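Local coordinates for hypothetical protein AGR_L_1239 (Agrobacterium tumefaciens str. C58, PDB 1VQS) that is of unknown function but belongs to the NIPSNAP family and adopts a ferredoxin-like fold, in a clan of dimeric alpha/beta barrel proteins, at residues P28-V33 with D97-A102; V50-S55 with N61-I66; S70-R75 with N104-P109. One frame throughout, in Å; residues are numbered along the deposited sequence. Where two conformers were deposited one is given.

Contact 1 of 3, residues P28-V33 with D97-A102; sequences PAYLKV and DLIEVA
The ring of Y30 meets L98 at its edge. There L98 CB lies near the ring plane, 4.4 Å from Y30 CD2. I99 approaches the same ring obliquely, with its CG1 4.0 Å from Y30 CE2. The I99 CD1 methyl is also near Y30 CE2, at 4.2 Å.

L98 gives the largest surface to the contact. Its chain is extended, with CD1 turned anti to CA (chi2 -175°). This brings CD1 up to the helix backbone at the root of Y30, 3.8 Å from Y30 CA. The same methyl is 4.0 Å from Y30 CB. A29, the residue before Y30, flanks this methyl too, with A29 CB 4.5 Å from L98 CD1. This A29 side is exposed, and its methyl lies about 3 Å from a bound MPD molecule, which probably came from the crystallisation liquor.

Y30 holds CG opposite its own N (chi1 176°), which sends the ring out from the helix toward L98 and I99. The contact between the two segments is wholly apolar. The buried phenol oxygen is satisfied elsewhere, by a hydrogen bond to the hydroxyl of Y52. Y20 and L22 of strand 14-22 also touch the Y30 side chain.

L98 and I99 sit where the chain enters the last strand. Just beyond, E100 and V101 both face R21, a classic beta bulge. D97 makes a salt bridge to K23 of the second subunit, so this entry point also lies at a subunit interface. Such packing of the first helix, 27-46, beside the start of a strand that is outermost within this chain's four-stranded antiparallel sheet belongs to the helix-on-sheet layer of the ferredoxin-like fold.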
loop_
_atom_site.group_PDB
_atom_site.type_symbol
_atom_site.label_atom_id
_atom_site.label_comp_id
_atom_site.label_asym_id
_atom_site.label_seq_id
_atom_site.Cartn_x
_atom_site.Cartn_y
_atom_site.Cartn_z
ATOM N N PRO B 28 16.294 12.858 -14.686
ATOM C CA PRO B 28 17.256 13.823 -15.261
ATOM C C PRO B 28 16.595 15.097 -15.793
ATOM O O PRO B 28 17.118 16.194 -15.528
ATOM C CB PRO B 28 17.939 13.033 -16.385
ATOM C CG PRO B 28 17.771 11.582 -15.989
ATOM C CD PRO B 28 16.413 11.530 -15.307
ATOM N N ALA B 29 15.481 14.984 -16.509
ATOM C CA ALA B 29 14.778 16.191 -16.988
ATOM C C ALA B 29 14.272 17.087 -15.874
ATOM O O ALA B 29 14.366 18.324 -15.936
ATOM C CB ALA B 29 13.641 15.820 -17.924
ATOM N N TYR B 30 13.736 16.452 -14.840
ATOM C CA TYR B 30 13.223 17.152 -13.676
ATOM C C TYR B 30 14.331 17.926 -12.978
ATOM O O TYR B 30 14.198 19.123 -12.671
ATOM C CB TYR B 30 12.551 16.140 -12.731
ATOM C CG TYR B 30 12.060 16.710 -11.439
ATOM C CD1 TYR B 30 12.921 16.834 -10.351
ATOM C CD2 TYR B 30 10.728 17.067 -11.250
ATOM C CE1 TYR B 30 12.479 17.350 -9.144
ATOM C CE2 TYR B 30 10.287 17.591 -10.035
ATOM C CZ TYR B 30 11.171 17.738 -8.992
ATOM O OH TYR B 30 10.745 18.251 -7.782
ATOM N N LEU B 31 15.431 17.245 -12.691
ATOM C CA LEU B 31 16.508 17.904 -11.950
ATOM C C LEU B 31 17.120 19.043 -12.746
ATOM O O LEU B 31 17.516 20.068 -12.167
ATOM C CB LEU B 31 17.587 16.908 -11.562
ATOM C CG LEU B 31 17.141 15.899 -10.504
ATOM C CD1 LEU B 31 18.262 14.882 -10.334
ATOM C CD2 LEU B 31 16.821 16.565 -9.180
ATOM N N LYS B 32 17.181 18.878 -14.064
ATOM C CA LYS B 32 17.740 19.931 -14.912
ATOM C C LYS B 32 16.916 21.208 -14.813
ATOM O O LYS B 32 17.446 22.280 -14.552
ATOM C CB LYS B 32 17.853 19.473 -16.358
ATOM C CG LYS B 32 18.378 20.572 -17.291
ATOM C CD LYS B 32 18.297 20.166 -18.761
ATOM C CE LYS B 32 19.333 19.104 -19.134
ATOM N NZ LYS B 32 20.700 19.681 -19.319
ATOM N N VAL B 33 15.613 21.087 -15.029
ATOM C CA VAL B 33 14.765 22.273 -15.073
ATOM C C VAL B 33 14.578 22.880 -13.672
ATOM O O VAL B 33 14.517 24.095 -13.521
ATOM C CB VAL B 33 13.427 21.985 -15.798
ATOM C CG1 VAL B 33 12.477 21.217 -14.913
ATOM C CG2 VAL B 33 12.779 23.282 -16.278
ATOM N N ASP B 97 3.750 17.750 -14.766
ATOM C CA ASP B 97 3.455 16.503 -15.491
ATOM C C ASP B 97 4.574 15.487 -15.366
ATOM O O ASP B 97 4.380 14.310 -15.715
ATOM C CB ASP B 97 3.129 16.773 -16.957
ATOM C CG ASP B 97 1.983 17.735 -17.135
ATOM O OD1 ASP B 97 1.110 17.826 -16.244
ATOM O OD2 ASP B 97 1.976 18.445 -18.175
ATOM N N LEU B 98 5.730 15.911 -14.847
ATOM C CA LEU B 98 6.806 14.980 -14.539
ATOM C C LEU B 98 6.521 14.289 -13.223
ATOM O O LEU B 98 6.943 13.152 -13.015
ATOM C CB LEU B 98 8.142 15.696 -14.474
ATOM C CG LEU B 98 8.581 16.411 -15.770
ATOM C CD1 LEU B 98 9.973 16.969 -15.607
ATOM C CD2 LEU B 98 8.534 15.502 -16.960
ATOM N N ILE B 99 5.837 14.981 -12.319
ATOM C CA ILE B 99 5.419 14.392 -11.055
ATOM C C ILE B 99 4.103 13.647 -11.248
ATOM O O ILE B 99 3.137 14.252 -11.727
ATOM C CB ILE B 99 5.197 15.489 -9.983
ATOM C CG1 ILE B 99 6.489 16.252 -9.697
ATOM C CG2 ILE B 99 4.579 14.893 -8.683
ATOM C CD1 ILE B 99 6.262 17.621 -9.023
ATOM N N GLU B 100 4.068 12.363 -10.877
ATOM C CA GLU B 100 2.827 11.561 -10.891
ATOM C C GLU B 100 2.073 11.590 -9.559
ATOM O O GLU B 100 0.853 11.877 -9.503
ATOM C CB GLU B 100 3.105 10.104 -11.284
ATOM C CG GLU B 100 3.531 9.987 -12.726
ATOM C CD GLU B 100 3.654 8.576 -13.234
ATOM O OE1 GLU B 100 3.646 7.605 -12.449
ATOM O OE2 GLU B 100 3.800 8.430 -14.474
ATOM N N VAL B 101 2.788 11.285 -8.489
ATOM C CA VAL B 101 2.169 11.167 -7.154
ATOM C C VAL B 101 3.029 11.860 -6.138
ATOM O O VAL B 101 4.246 11.884 -6.245
ATOM C CB VAL B 101 1.986 9.697 -6.758
ATOM C CG1 VAL B 101 1.418 9.561 -5.361
ATOM C CG2 VAL B 101 1.063 9.011 -7.723
ATOM N N ALA B 102 2.408 12.471 -5.135
ATOM C CA ALA B 102 3.148 13.276 -4.178
ATOM C C ALA B 102 2.527 13.182 -2.801
ATOM O O ALA B 102 1.308 12.997 -2.669
ATOM C CB ALA B 102 3.164 14.706 -4.620
#

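Contact 2 of 3, residues V50-S55 with N61-I66; sequences VGYFFS and NEIVHI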
loop_
_atom_site.group_PDB
_atom_site.type_symbol
_atom_site.label_atom_id
_atom_site.label_comp_id
_atom_site.label_asym_id
_atom_site.label_seq_id
_atom_site.Cartn_x
_atom_site.Cartn_y
_atom_site.Cartn_z
ATOM N N VAL B 50 16.780 22.161 3.265
ATOM C CA VAL B 50 17.643 21.285 4.062
ATOM C C VAL B 50 18.384 20.285 3.176
ATOM O O VAL B 50 19.598 20.109 3.288
ATOM C CB VAL B 50 16.800 20.558 5.121
ATOM C CG1 VAL B 50 17.612 19.505 5.818
ATOM C CG2 VAL B 50 16.260 21.551 6.150
ATOM N N GLY B 51 17.648 19.648 2.290
ATOM C CA GLY B 51 18.258 18.670 1.412
ATOM C C GLY B 51 17.347 18.371 0.239
ATOM O O GLY B 51 16.143 18.602 0.310
ATOM N N TYR B 52 17.931 17.895 -0.854
ATOM C CA TYR B 52 17.176 17.640 -2.067
ATOM C C TYR B 52 17.810 16.427 -2.734
ATOM O O TYR B 52 18.948 16.498 -3.180
ATOM C CB TYR B 52 17.228 18.868 -2.971
ATOM C CG TYR B 52 16.005 19.035 -3.883
ATOM C CD1 TYR B 52 15.735 18.135 -4.905
ATOM C CD2 TYR B 52 15.161 20.137 -3.746
ATOM C CE1 TYR B 52 14.615 18.295 -5.745
ATOM C CE2 TYR B 52 14.042 20.302 -4.581
ATOM C CZ TYR B 52 13.778 19.375 -5.580
ATOM O OH TYR B 52 12.679 19.522 -6.443
ATOM N N PHE B 53 17.062 15.324 -2.822
ATOM C CA PHE B 53 17.617 14.012 -3.165
ATOM C C PHE B 53 16.808 13.326 -4.251
ATOM O O PHE B 53 15.630 13.589 -4.428
ATOM C CB PHE B 53 17.627 13.088 -1.939
ATOM C CG PHE B 53 18.201 13.731 -0.701
ATOM C CD1 PHE B 53 19.557 13.864 -0.559
ATOM C CD2 PHE B 53 17.394 14.221 0.310
ATOM C CE1 PHE B 53 20.111 14.454 0.569
ATOM C CE2 PHE B 53 17.969 14.833 1.454
ATOM C CZ PHE B 53 19.318 14.927 1.570
ATOM N N PHE B 54 17.481 12.419 -4.936
ATOM C CA PHE B 54 16.839 11.549 -5.913
ATOM C C PHE B 54 17.242 10.104 -5.670
ATOM O O PHE B 54 18.261 9.819 -5.061
ATOM C CB PHE B 54 17.134 11.967 -7.359
ATOM C CG PHE B 54 18.565 11.923 -7.742
ATOM C CD1 PHE B 54 19.414 12.986 -7.459
ATOM C CD2 PHE B 54 19.070 10.832 -8.425
ATOM C CE1 PHE B 54 20.728 12.944 -7.852
ATOM C CE2 PHE B 54 20.391 10.776 -8.809
ATOM C CZ PHE B 54 21.220 11.828 -8.516
ATOM N N SER B 55 16.374 9.168 -6.052
ATOM C CA SER B 55 16.572 7.799 -5.597
ATOM C C SER B 55 17.630 7.016 -6.393
ATOM O O SER B 55 17.796 7.209 -7.591
ATOM C CB SER B 55 15.233 7.043 -5.488
ATOM O OG SER B 55 14.419 7.140 -6.634
ATOM N N ASN B 61 12.586 6.468 -9.545
ATOM C CA ASN B 61 11.937 7.697 -10.006
ATOM C C ASN B 61 11.459 8.577 -8.859
ATOM O O ASN B 61 10.473 9.295 -9.004
ATOM C CB ASN B 61 10.755 7.387 -10.931
ATOM C CG ASN B 61 11.149 6.542 -12.122
ATOM O OD1 ASN B 61 12.029 6.909 -12.896
ATOM N ND2 ASN B 61 10.506 5.387 -12.277
ATOM N N GLU B 62 12.132 8.527 -7.717
ATOM C CA GLU B 62 11.683 9.281 -6.553
ATOM C C GLU B 62 12.539 10.511 -6.283
ATOM O O GLU B 62 13.771 10.479 -6.373
ATOM C CB GLU B 62 11.658 8.392 -5.314
ATOM C CG GLU B 62 11.018 9.036 -4.088
ATOM C CD GLU B 62 10.942 8.100 -2.901
ATOM O OE1 GLU B 62 11.971 7.983 -2.186
ATOM O OE2 GLU B 62 9.867 7.515 -2.720
ATOM N N ILE B 63 11.855 11.592 -5.926
ATOM C CA ILE B 63 12.448 12.836 -5.414
ATOM C C ILE B 63 12.043 13.007 -3.947
ATOM O O ILE B 63 10.874 12.820 -3.620
ATOM C CB ILE B 63 11.980 14.051 -6.233
ATOM C CG1 ILE B 63 12.479 13.952 -7.682
ATOM C CG2 ILE B 63 12.461 15.379 -5.603
ATOM C CD1 ILE B 63 13.963 14.029 -7.872
ATOM N N VAL B 64 12.984 13.363 -3.073
ATOM C CA VAL B 64 12.660 13.761 -1.707
ATOM C C VAL B 64 13.318 15.083 -1.431
ATOM O O VAL B 64 14.515 15.230 -1.652
ATOM C CB VAL B 64 13.167 12.762 -0.706
ATOM C CG1 VAL B 64 13.057 13.313 0.738
ATOM C CG2 VAL B 64 12.401 11.459 -0.807
ATOM N N HIS B 65 12.551 16.068 -0.991
ATOM C CA HIS B 65 13.162 17.311 -0.563
ATOM C C HIS B 65 12.606 17.717 0.784
ATOM O O HIS B 65 11.477 17.376 1.122
ATOM C CB HIS B 65 13.126 18.431 -1.622
ATOM C CG HIS B 65 11.780 18.755 -2.207
ATOM N ND1 HIS B 65 11.142 19.967 -2.015
ATOM C CD2 HIS B 65 11.006 18.059 -3.065
ATOM C CE1 HIS B 65 10.024 19.982 -2.711
ATOM N NE2 HIS B 65 9.912 18.841 -3.356
ATOM N N ILE B 66 13.465 18.376 1.563
ATOM C CA ILE B 66 13.220 18.672 2.942
ATOM C C ILE B 66 13.453 20.154 3.191
ATOM O O ILE B 66 14.470 20.724 2.762
ATOM C CB ILE B 66 14.165 17.883 3.816
ATOM C CG1 ILE B 66 14.078 16.397 3.481
ATOM C CG2 ILE B 66 13.872 18.175 5.258
ATOM C CD1 ILE B 66 14.904 15.512 4.372
#
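I66 O is gripped by two backbone N-H groups. V50 N donates at 2.8 Å, with a 160° angle at the hydrogen. G51 N adds a weak bond at 3.4 Å. V50 and G51 thus both face I66, a classic beta bulge. I66 N answers by donating to G51 O. F53 and V64 form the next hydrogen-bonded pair, and F53 N reaches V64 O at 2.8 Å. At the other end S55 N donates to E62 O. In one of the two S55 conformers, E62 N donates back to S55 OG, which is also bonded to P59 O.

These bonds join strands 48-55 and 62-69, the antiparallel hairpin of the ferredoxin-like sheet. F53 to S55 also pair with a strand of the third subunit, so the sheet runs on across that interface.

On one face Y52 and H65 form a non-hydrogen-bonded pair with an offset stack. Their rings are 4.6 Å apart at the centroids and tilted by 12°. H65 CB sits over the Y52 face as a CH-pi contact, 3.7 Å from the ring centroid. H65 CG stands between the backbone N and the carbonyl carbon (chi1 53°), which lays the ring alongside the tyrosine. H65 ND1 is hydrogen-bonded to W67 NE1. I63 CG2 reaches Y52 CE1 obliquely at 3.6 Å. On the other face I66 CD1 meets the F53 ring at its edge, 4.3 Å from F53 CE2.

Contact 3 of 3, residues S70-R75 with N104-P109; sequences SSLDDR and NKIMKP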
loop_
_atom_site.group_PDB
_atom_site.type_symbol
_atom_site.label_atom_id
_atom_site.label_comp_id
_atom_site.label_asym_id
_atom_site.label_seq_id
_atom_site.Cartn_x
_atom_site.Cartn_y
_atom_site.Cartn_z
ATOM N N SER B 70 10.214 27.647 11.150
ATOM C CA SER B 70 10.199 27.946 12.580
ATOM C C SER B 70 8.831 27.705 13.206
ATOM O O SER B 70 8.730 27.523 14.431
ATOM C CB SER B 70 10.625 29.394 12.849
ATOM O OG SER B 70 9.864 30.268 12.060
ATOM N N SER B 71 7.791 27.740 12.370
ATOM C CA SER B 71 6.440 27.423 12.794
ATOM C C SER B 71 5.610 27.052 11.611
ATOM O O SER B 71 5.956 27.403 10.478
ATOM C CB SER B 71 5.783 28.608 13.489
ATOM O OG SER B 71 5.465 29.672 12.610
ATOM N N LEU B 72 4.511 26.342 11.856
ATOM C CA LEU B 72 3.657 25.962 10.775
ATOM C C LEU B 72 2.838 27.120 10.246
ATOM O O LEU B 72 2.473 27.098 9.066
ATOM C CB LEU B 72 2.783 24.759 11.131
ATOM C CG LEU B 72 3.626 23.503 11.440
ATOM C CD1 LEU B 72 2.739 22.318 11.780
ATOM C CD2 LEU B 72 4.549 23.112 10.310
ATOM N N ASP B 73 2.554 28.117 11.065
ATOM C CA ASP B 73 1.867 29.294 10.518
ATOM C C ASP B 73 2.794 30.061 9.573
ATOM O O ASP B 73 2.350 30.591 8.541
ATOM C CB ASP B 73 1.297 30.207 11.600
ATOM C CG ASP B 73 0.108 29.565 12.351
ATOM O OD1 ASP B 73 -0.198 28.403 12.082
ATOM O OD2 ASP B 73 -0.478 30.236 13.216
ATOM N N ASP B 74 4.082 30.116 9.907
ATOM C CA ASP B 74 5.044 30.742 9.015
ATOM C C ASP B 74 5.186 29.929 7.735
ATOM O O ASP B 74 5.229 30.486 6.628
ATOM C CB ASP B 74 6.403 30.944 9.687
ATOM C CG ASP B 74 7.338 31.816 8.843
ATOM O OD1 ASP B 74 6.953 32.931 8.452
ATOM O OD2 ASP B 74 8.436 31.355 8.550
ATOM N N ARG B 75 5.239 28.607 7.857
ATOM C CA ARG B 75 5.226 27.774 6.652
ATOM C C ARG B 75 4.041 28.138 5.763
ATOM O O ARG B 75 4.154 28.253 4.556
ATOM C CB ARG B 75 5.139 26.286 7.017
ATOM C CG ARG B 75 4.875 25.366 5.837
ATOM C CD ARG B 75 4.705 23.912 6.303
ATOM N NE ARG B 75 4.481 23.113 5.107
ATOM C CZ ARG B 75 3.332 23.026 4.449
ATOM N NH1 ARG B 75 2.231 23.576 4.939
ATOM N NH2 ARG B 75 3.279 22.346 3.318
ATOM N N ASN B 104 3.398 14.867 1.504
ATOM C CA ASN B 104 4.255 15.545 2.449
ATOM C C ASN B 104 3.912 15.142 3.866
ATOM O O ASN B 104 2.825 14.640 4.132
ATOM C CB ASN B 104 4.239 17.070 2.257
ATOM C CG ASN B 104 2.877 17.713 2.431
ATOM O OD1 ASN B 104 1.838 17.066 2.338
ATOM N ND2 ASN B 104 2.888 19.034 2.689
ATOM N N LYS B 105 4.854 15.380 4.743
ATOM C CA LYS B 105 4.668 15.130 6.178
ATOM C C LYS B 105 5.500 16.149 6.922
ATOM O O LYS B 105 6.508 16.662 6.412
ATOM C CB LYS B 105 5.068 13.688 6.582
ATOM C CG LYS B 105 6.461 13.247 6.206
ATOM C CD LYS B 105 6.645 11.736 6.389
ATOM C CE LYS B 105 8.030 11.250 6.013
ATOM N NZ LYS B 105 8.037 9.721 6.027
ATOM N N ILE B 106 5.044 16.454 8.135
ATOM C CA ILE B 106 5.773 17.301 9.084
ATOM C C ILE B 106 6.325 16.435 10.213
ATOM O O ILE B 106 5.588 15.671 10.809
ATOM C CB ILE B 106 4.889 18.409 9.675
ATOM C CG1 ILE B 106 4.347 19.300 8.547
ATOM C CG2 ILE B 106 5.641 19.214 10.768
ATOM C CD1 ILE B 106 5.346 20.182 7.879
HETATM N N MSE B 107 7.625 16.571 10.488
HETATM C CA MSE B 107 8.293 15.829 11.533
HETATM C C MSE B 107 9.064 16.812 12.433
HETATM O O MSE B 107 9.338 17.963 12.034
HETATM C CB MSE B 107 9.155 14.714 10.887
HETATM C CG MSE B 107 8.322 13.685 9.890
HETATM SE SE MSE B 107 9.488 12.330 9.469
HETATM C CE MSE B 107 9.292 11.280 11.024
ATOM N N LYS B 108 9.342 16.382 13.654
ATOM C CA LYS B 108 10.102 17.169 14.615
ATOM C C LYS B 108 11.431 16.477 14.818
ATOM O O LYS B 108 11.524 15.270 14.663
ATOM C CB LYS B 108 9.372 17.242 15.949
ATOM C CG LYS B 108 8.134 18.102 15.964
ATOM C CD LYS B 108 7.726 18.330 17.423
ATOM C CE LYS B 108 6.415 19.045 17.533
ATOM N NZ LYS B 108 6.073 19.210 18.965
ATOM N N PRO B 109 12.473 17.251 15.122
ATOM C CA PRO B 109 13.796 16.673 15.402
ATOM C C PRO B 109 13.895 16.058 16.798
ATOM O O PRO B 109 13.442 16.656 17.803
ATOM C CB PRO B 109 14.724 17.877 15.318
ATOM C CG PRO B 109 13.843 19.040 15.709
ATOM C CD PRO B 109 12.467 18.722 15.197
#
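I106 CD1 is the meeting point for L72 and R75. The methyl lies 3.9 Å from L72 CD2. The leucine and isoleucine side chains run antiparallel, flank to flank, and I106 CG2 is also near L72 CD2, at 4.1 Å. R75 lies at a slant to I106, and its aliphatic CD is 4.1 Å from I106 CD1. With CG opposite the backbone N (chi1 170°) and the chain extended to NE, R75 carries its guanidinium past the isoleucine towards N104.

Here the first turn of helix 72-84 packs on the final strand, 99-109, in the ferredoxin-like fold. S71 is the N-cap: its OG accepts from D74 N at 3.1 Å.

R75 NH2 and N104 ND2 are 3.4 Å apart, but both are donors and do not bond. Their flat groups are turned 50° from each other. E16 serves both side chains, with a salt bridge to R75 NE and a hydrogen bond from N104 ND2. The second subunit adds E56, which makes a salt bridge to R75 NH1 and whose backbone O accepts from N104 ND2, and G58, whose N donates to N104 OD1.

Contacts 1 and 2 are neighbours, with centres about 11 Å apart. They touch directly: Y30 OH is 2.7 Å from Y52 OH, a probable hydrogen bond, and L31 CD1 is 3.6 Å from F54 CD1. Helix 27-46 thus rests on the hairpin as well as on the last strand. Contact 3 lies about 24 Å from contact 1, centre to centre, and on the opposite side of the chain's centre. Both use strand 99-109, contact 1 at its start and contact 3 further along. Contacts 2 and 3 have centres about 17 Å apart and share the sheet. All three reach the third subunit. No active site can be assigned; the MPD lies beside A29.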